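Local coordinates for protein lactococcus lactis MG1363 DpsA (Lactococcus lactis, PDB 1ZS3) that binds DNA, for which it needs an N-terminal helix, and, as a dodecameric Dps protein, probably helps protect the bacterium against oxidative stress, at residues Asp111-Leu114 with Leu115-Phe118; Arg44-Gln47 with Ala48-Ala52; Tyr152-Asn155 with Leu156-Arg160. All coordinates share one frame; numbering follows the deposited sequence.

All three contacts are local, each joining successive turns of a single helix, so none closes a loop and none nests in or crosses another. From the N terminus, contact 2 comes first, at the C-terminal end of helix 27-51; contact 1 opens helix 111-138, and contact 3 lies within helix 142-165. Contacts 1 and 2 have centres 11 Å apart and touch, S117 and F118 meeting R44 and L45, which ties the start of helix 111-138 to the end of helix 27-51. Contact 3 touches neither, its nearest atoms staying about 5 Å from contact 1 and about 7 Å from contact 2. Together they sample three helices of the Dps subunit's ferritin-like bundle.

Contact 1. Residues Asp111-Leu114 with Leu115-Phe118; sequences DEDL and LESF
L114 and S117 meet through a side-chain hydrogen bond laid over the backbone pattern of the first turns of helix 111-138. S117 OG donates to L114 O at 2.8 Å, its chi1 of 87° setting the hydroxyl between the backbone N and the carbonyl carbon so that it folds back on the preceding turn. The same carbonyl oxygen also takes the amide of F118, with F118 N at 3.2 Å from L114 O. Three i to i+4 bonds precede it, from L115 N to D111 O, E116 N to E112 O and S117 N to D113 O.

The hydrocarbon side chains meet the other segment mainly at carbonyl oxygens: L115 CD1 lies 3.5 Å from D111 O, and the F118 ring meets L114 O obliquely. Their apolar packing is with other helices, F118 and L114 both on A48 of helix 27-51 and L115 on L162 of helix 142-165.

Charged groups gather on the outer side, where D113 OD1 and E116 OE2 stand 4.4 Å apart. The buried D111 carboxylate instead accepts the backbone amides of K53 and S54. S117 OG has a second partner in R44, whose guanidinium also makes a cation-pi contact with F118. The hydroxyl thus links a main-chain carbonyl to an arginine of the neighbouring helix, whereas the D113-E116 pair would probably be mildly repulsive unless solvent or counterions screen it.

Contact 2. Residues Arg44-Gln47 with Ala48-Ala52; sequences RLTQ and AGIYA
The carbonyl oxygen of Q47 is gripped by two amides, I50 N at 3.0 Å and Y51 N at 3.1 Å from Q47 O. They approach it differently: the amide of Y51 lies in the carbonyl plane, while that of I50 comes from above it, 61° out of plane. One bond spans three residues and the other four, so the last turn of helix 27-51 mixes 3-10 and alpha-helical pairing. Upstream the i to i+4 pattern holds, with A48 N bonded to R44 O and G49 N to L45 O, the latter at 2.8 Å but bent (N-H...O 133°). A52 N still reaches A48 O, although A52 itself has left helical backbone angles.

The side chains crossing this turn lean mainly on carbonyl oxygens. I50 CG1, beside the backbone N and anti to the carbonyl carbon, sits 3.3 Å from T46 O, and its CD1 stays near the same oxygen. Y51 CD2 lies 3.6 Å from Q47 O, which meets the ring obliquely, and the same CD2 is 4.3 Å from Q47 CG. The extended Q47 chain, its CG anti to the backbone N (chi1 165°), carries the amide into the interface with a second subunit, where NE2 bonds S88 OG.

That second subunit also accepts a bond from Y51 OH at the carbonyl of V86, and its F72 and F73 pack on I50 and T46. Toward the interior of its own chain, L45 packs on I64 and A65 and A48 on L61, all of helix 55-81. The arrangement is that of a helix end in the ferritin-like four-helix bundle of Dps, one side built into the subunit core and another into a subunit interface.

Contact 3. Residues Tyr152-Asn155 with Leu156-Arg160; sequences YGYN and LQVIR
Y154 and V158, one turn apart, form the tightly packed part of this contact within helix 142-165. The methyl CG2 of V158 sits over one face of the tyrosine ring, displaced toward its rim, in a CH-pi contact 3.8 Å from the ring centroid. Y154 CZ is its nearest ring atom, at 3.5 Å from V158 CG2. The ring swings along the helix to meet the methyl because its CG is anti to the backbone N (chi1 173°). R67 adds a cation-pi contact to the same ring, and I64 of helix 55-81 packs on both residues. Along the backbone V158 N bonds Y154 O at 3.0 Å, and I159 N bonds N155 O.

A second, oblique contact lies at the subunit boundary, L156 CD2 being 3.7 Å from Y152 CZ. On the solvent side, the amide end of exposed Q157 makes only distant approaches, OE1 lying 4.3 Å from Y154 CD1.

The chemistry thus divides: aromatic and methyl groups pack toward the bundle interior, with the N155-N126 amide bond among them, whereas the phenol of Y152 and the guanidinium of R160 bind E82 and D81 of a neighbouring subunit.

Contact 1. Residues Asp111-Leu114 with Leu115-Phe118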
loop_
_atom_site.group_PDB
_atom_site.type_symbol
_atom_site.label_atom_id
_atom_site.label_comp_id
_atom_site.label_asym_id
_atom_site.label_seq_id
_atom_site.Cartn_x
_atom_site.Cartn_y
_atom_site.Cartn_z
ATOM N N ASP A 111 5.250 -24.364 28.815
ATOM C CA ASP A 111 5.809 -23.562 27.751
ATOM C C ASP A 111 7.304 -23.681 27.681
ATOM O O ASP A 111 7.849 -23.804 26.599
ATOM C CB ASP A 111 5.375 -22.097 27.881
ATOM C CG ASP A 111 3.902 -21.916 27.643
ATOM O OD1 ASP A 111 3.445 -20.762 27.746
ATOM O OD2 ASP A 111 3.136 -22.869 27.373
ATOM N N GLU A 112 7.983 -23.630 28.827
ATOM C CA GLU A 112 9.429 -23.788 28.865
ATOM C C GLU A 112 9.829 -25.134 28.271
ATOM O O GLU A 112 10.823 -25.251 27.543
ATOM C CB GLU A 112 9.983 -23.618 30.288
ATOM C CG GLU A 112 9.701 -22.233 30.933
ATOM C CD GLU A 112 8.220 -21.949 31.382
ATOM O OE1 GLU A 112 7.674 -20.860 31.026
ATOM O OE2 GLU A 112 7.575 -22.776 32.082
ATOM N N ASP A 113 9.034 -26.180 28.528
ATOM C CA ASP A 113 9.378 -27.521 28.046
ATOM C C ASP A 113 9.053 -27.700 26.558
ATOM O O ASP A 113 9.776 -28.398 25.873
ATOM C CB ASP A 113 8.689 -28.645 28.861
ATOM C CG ASP A 113 9.212 -28.746 30.342
ATOM O OD1 ASP A 113 10.446 -28.666 30.540
ATOM O OD2 ASP A 113 8.476 -28.906 31.338
ATOM N N LEU A 114 7.974 -27.108 26.060
ATOM C CA LEU A 114 7.715 -27.177 24.619
ATOM C C LEU A 114 8.872 -26.568 23.857
ATOM O O LEU A 114 9.343 -27.131 22.890
ATOM C CB LEU A 114 6.426 -26.435 24.294
ATOM C CG LEU A 114 5.168 -27.155 24.800
ATOM C CD1 LEU A 114 4.106 -26.137 25.056
ATOM C CD2 LEU A 114 4.698 -28.160 23.759
ATOM N N LEU A 115 9.348 -25.413 24.314
ATOM C CA LEU A 115 10.416 -24.699 23.607
ATOM C C LEU A 115 11.648 -25.526 23.571
ATOM O O LEU A 115 12.281 -25.654 22.523
ATOM C CB LEU A 115 10.707 -23.360 24.258
ATOM C CG LEU A 115 10.017 -22.221 23.498
ATOM C CD1 LEU A 115 8.515 -22.372 23.446
ATOM C CD2 LEU A 115 10.376 -20.908 24.098
ATOM N N GLU A 116 11.973 -26.117 24.709
ATOM C CA GLU A 116 13.155 -26.961 24.840
ATOM C C GLU A 116 13.125 -28.196 23.911
ATOM O O GLU A 116 14.151 -28.596 23.371
ATOM C CB GLU A 116 13.296 -27.367 26.291
ATOM C CG GLU A 116 14.736 -27.612 26.708
ATOM C CD GLU A 116 14.912 -27.529 28.206
ATOM O OE1 GLU A 116 15.345 -26.447 28.712
ATOM O OE2 GLU A 116 14.563 -28.543 28.862
ATOM N N SER A 117 11.949 -28.757 23.694
ATOM C CA SER A 117 11.785 -29.861 22.782
ATOM C C SER A 117 12.002 -29.448 21.343
ATOM O O SER A 117 12.460 -30.272 20.536
ATOM C CB SER A 117 10.410 -30.455 22.949
ATOM O OG SER A 117 9.466 -29.789 22.144
ATOM N N PHE A 118 11.706 -28.184 21.018
ATOM C CA PHE A 118 11.909 -27.699 19.667
ATOM C C PHE A 118 13.340 -27.351 19.415
ATOM O O PHE A 118 13.751 -27.427 18.276
ATOM C CB PHE A 118 11.000 -26.519 19.377
ATOM C CG PHE A 118 9.576 -26.912 19.177
ATOM C CD1 PHE A 118 9.228 -27.827 18.223
ATOM C CD2 PHE A 118 8.592 -26.394 19.973
ATOM C CE1 PHE A 118 7.902 -28.188 18.042
ATOM C CE2 PHE A 118 7.276 -26.755 19.807
ATOM C CZ PHE A 118 6.931 -27.660 18.849
#

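Contact 2. Residues Arg44-Gln47 with Ala48-Ala52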
loop_
_atom_site.group_PDB
_atom_site.type_symbol
_atom_site.label_atom_id
_atom_site.label_comp_id
_atom_site.label_asym_id
_atom_site.label_seq_id
_atom_site.Cartn_x
_atom_site.Cartn_y
_atom_site.Cartn_z
ATOM N N ARG A 44 3.799 -30.704 15.010
ATOM C CA ARG A 44 4.253 -30.504 16.368
ATOM C C ARG A 44 4.156 -29.057 16.781
ATOM O O ARG A 44 3.848 -28.769 17.935
ATOM C CB ARG A 44 5.706 -31.006 16.498
ATOM C CG ARG A 44 5.856 -32.474 16.924
ATOM C CD ARG A 44 6.090 -32.627 18.411
ATOM N NE ARG A 44 7.448 -32.191 18.764
ATOM C CZ ARG A 44 7.785 -31.553 19.887
ATOM N NH1 ARG A 44 6.892 -31.234 20.832
ATOM N NH2 ARG A 44 9.057 -31.227 20.043
ATOM N N LEU A 45 4.416 -28.150 15.835
ATOM C CA LEU A 45 4.416 -26.705 16.042
ATOM C C LEU A 45 3.025 -26.223 15.920
ATOM O O LEU A 45 2.666 -25.275 16.586
ATOM C CB LEU A 45 5.280 -25.987 14.994
ATOM C CG LEU A 45 6.796 -26.146 15.213
ATOM C CD1 LEU A 45 7.577 -25.883 13.970
ATOM C CD2 LEU A 45 7.289 -25.241 16.365
ATOM N N THR A 46 2.218 -26.841 15.050
ATOM C CA THR A 46 0.788 -26.647 15.061
ATOM C C THR A 46 0.154 -27.026 16.401
ATOM O O THR A 46 -0.707 -26.298 16.917
ATOM C CB THR A 46 0.145 -27.475 13.978
ATOM O OG1 THR A 46 0.569 -27.004 12.690
ATOM C CG2 THR A 46 -1.351 -27.276 13.957
ATOM N N GLN A 47 0.547 -28.160 16.983
ATOM C CA GLN A 47 0.045 -28.533 18.310
ATOM C C GLN A 47 0.443 -27.492 19.357
ATOM O O GLN A 47 -0.415 -27.010 20.100
ATOM C CB GLN A 47 0.587 -29.912 18.716
ATOM C CG GLN A 47 0.430 -30.240 20.230
ATOM C CD GLN A 47 0.895 -31.635 20.586
ATOM O OE1 GLN A 47 2.098 -31.857 20.768
ATOM N NE2 GLN A 47 -0.047 -32.570 20.684
ATOM N N ALA A 48 1.724 -27.170 19.428
ATOM C CA ALA A 48 2.234 -26.207 20.418
ATOM C C ALA A 48 1.649 -24.783 20.219
ATOM O O ALA A 48 1.437 -24.039 21.169
ATOM C CB ALA A 48 3.784 -26.198 20.394
ATOM N N GLY A 49 1.344 -24.462 18.961
ATOM C CA GLY A 49 0.848 -23.157 18.567
ATOM C C GLY A 49 -0.560 -23.017 19.053
ATOM O O GLY A 49 -1.105 -21.929 19.027
ATOM N N ILE A 50 -1.153 -24.152 19.441
ATOM C CA ILE A 50 -2.517 -24.232 19.929
ATOM C C ILE A 50 -2.661 -24.341 21.454
ATOM O O ILE A 50 -3.577 -23.763 22.008
ATOM C CB ILE A 50 -3.267 -25.384 19.228
ATOM C CG1 ILE A 50 -3.633 -24.978 17.818
ATOM C CG2 ILE A 50 -4.540 -25.772 19.972
ATOM C CD1 ILE A 50 -4.295 -26.035 17.038
ATOM N N TYR A 51 -1.748 -25.037 22.102
ATOM C CA TYR A 51 -1.932 -25.374 23.547
ATOM C C TYR A 51 -0.990 -24.626 24.464
ATOM O O TYR A 51 -1.126 -24.716 25.669
ATOM C CB TYR A 51 -1.761 -26.901 23.801
ATOM C CG TYR A 51 -2.966 -27.737 23.363
ATOM C CD1 TYR A 51 -4.136 -27.690 24.081
ATOM C CD2 TYR A 51 -2.931 -28.529 22.208
ATOM C CE1 TYR A 51 -5.239 -28.422 23.705
ATOM C CE2 TYR A 51 -4.032 -29.262 21.811
ATOM C CZ TYR A 51 -5.190 -29.201 22.572
ATOM O OH TYR A 51 -6.305 -29.916 22.210
ATOM N N ALA A 52 -0.017 -23.930 23.925
ATOM C CA ALA A 52 0.861 -23.107 24.735
ATOM C C ALA A 52 0.050 -22.001 25.377
ATOM O O ALA A 52 -0.978 -21.600 24.865
ATOM C CB ALA A 52 2.006 -22.551 23.904
#

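Contact 3. Residues Tyr152-Asn155 with Leu156-Arg160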
loop_
_atom_site.group_PDB
_atom_site.type_symbol
_atom_site.label_atom_id
_atom_site.label_comp_id
_atom_site.label_asym_id
_atom_site.label_seq_id
_atom_site.Cartn_x
_atom_site.Cartn_y
_atom_site.Cartn_z
ATOM N N TYR A 152 19.058 -24.328 6.405
ATOM C CA TYR A 152 20.053 -24.494 7.415
ATOM C C TYR A 152 20.174 -23.261 8.289
ATOM O O TYR A 152 20.175 -23.377 9.508
ATOM C CB TYR A 152 21.372 -24.774 6.735
ATOM C CG TYR A 152 22.519 -24.830 7.683
ATOM C CD1 TYR A 152 23.561 -23.911 7.581
ATOM C CD2 TYR A 152 22.537 -25.756 8.717
ATOM C CE1 TYR A 152 24.606 -23.941 8.470
ATOM C CE2 TYR A 152 23.570 -25.780 9.625
ATOM C CZ TYR A 152 24.599 -24.859 9.482
ATOM O OH TYR A 152 25.626 -24.832 10.329
ATOM N N GLY A 153 20.265 -22.075 7.680
ATOM C CA GLY A 153 20.450 -20.835 8.413
ATOM C C GLY A 153 19.182 -20.430 9.163
ATOM O O GLY A 153 19.278 -19.894 10.245
ATOM N N TYR A 154 18.013 -20.682 8.597
ATOM C CA TYR A 154 16.766 -20.421 9.298
ATOM C C TYR A 154 16.627 -21.276 10.563
ATOM O O TYR A 154 16.236 -20.784 11.607
ATOM C CB TYR A 154 15.587 -20.688 8.410
ATOM C CG TYR A 154 14.277 -20.594 9.153
ATOM C CD1 TYR A 154 13.764 -19.346 9.550
ATOM C CD2 TYR A 154 13.544 -21.739 9.480
ATOM C CE1 TYR A 154 12.553 -19.246 10.206
ATOM C CE2 TYR A 154 12.332 -21.644 10.144
ATOM C CZ TYR A 154 11.855 -20.392 10.514
ATOM O OH TYR A 154 10.681 -20.303 11.183
ATOM N N ASN A 155 16.984 -22.557 10.475
ATOM C CA ASN A 155 16.981 -23.466 11.623
ATOM C C ASN A 155 17.935 -22.929 12.723
ATOM O O ASN A 155 17.565 -22.875 13.862
ATOM C CB ASN A 155 17.379 -24.901 11.185
ATOM C CG ASN A 155 16.153 -25.731 10.580
ATOM O OD1 ASN A 155 15.144 -25.158 10.230
ATOM N ND2 ASN A 155 16.449 -26.999 10.469
ATOM N N LEU A 156 19.136 -22.521 12.374
ATOM C CA LEU A 156 20.103 -21.994 13.359
ATOM C C LEU A 156 19.569 -20.779 14.109
ATOM O O LEU A 156 19.867 -20.569 15.285
ATOM C CB LEU A 156 21.385 -21.558 12.667
ATOM C CG LEU A 156 22.615 -22.372 13.008
ATOM C CD1 LEU A 156 22.248 -23.799 13.170
ATOM C CD2 LEU A 156 23.684 -22.172 11.920
ATOM N N GLN A 157 18.775 -19.974 13.416
ATOM C CA GLN A 157 18.199 -18.759 13.928
ATOM C C GLN A 157 17.113 -19.117 14.878
ATOM O O GLN A 157 17.111 -18.610 15.994
ATOM C CB GLN A 157 17.636 -18.002 12.746
ATOM C CG GLN A 157 17.138 -16.630 12.951
ATOM C CD GLN A 157 16.323 -16.189 11.735
ATOM O OE1 GLN A 157 16.723 -16.432 10.580
ATOM N NE2 GLN A 157 15.163 -15.615 11.979
ATOM N N VAL A 158 16.217 -20.021 14.480
ATOM C CA VAL A 158 15.160 -20.431 15.383
ATOM C C VAL A 158 15.712 -20.988 16.695
ATOM O O VAL A 158 15.092 -20.765 17.748
ATOM C CB VAL A 158 14.235 -21.491 14.767
ATOM C CG1 VAL A 158 13.339 -22.087 15.824
ATOM C CG2 VAL A 158 13.403 -20.892 13.633
ATOM N N ILE A 159 16.832 -21.720 16.637
ATOM C CA ILE A 159 17.407 -22.362 17.815
ATOM C C ILE A 159 17.853 -21.297 18.771
ATOM O O ILE A 159 17.758 -21.505 19.985
ATOM C CB ILE A 159 18.633 -23.280 17.448
ATOM C CG1 ILE A 159 18.171 -24.573 16.762
ATOM C CG2 ILE A 159 19.493 -23.649 18.701
ATOM C CD1 ILE A 159 19.224 -25.178 15.838
ATOM N N ARG A 160 18.378 -20.199 18.242
ATOM C CA ARG A 160 18.965 -19.188 19.095
ATOM C C ARG A 160 17.914 -18.277 19.582
ATOM O O ARG A 160 18.127 -17.643 20.563
ATOM C CB ARG A 160 20.037 -18.399 18.378
ATOM C CG ARG A 160 20.712 -17.344 19.278
ATOM C CD ARG A 160 21.976 -16.740 18.662
ATOM N NE ARG A 160 21.649 -16.001 17.454
ATOM C CZ ARG A 160 21.582 -14.686 17.375
ATOM N NH1 ARG A 160 21.861 -13.921 18.415
ATOM N NH2 ARG A 160 21.256 -14.134 16.234
#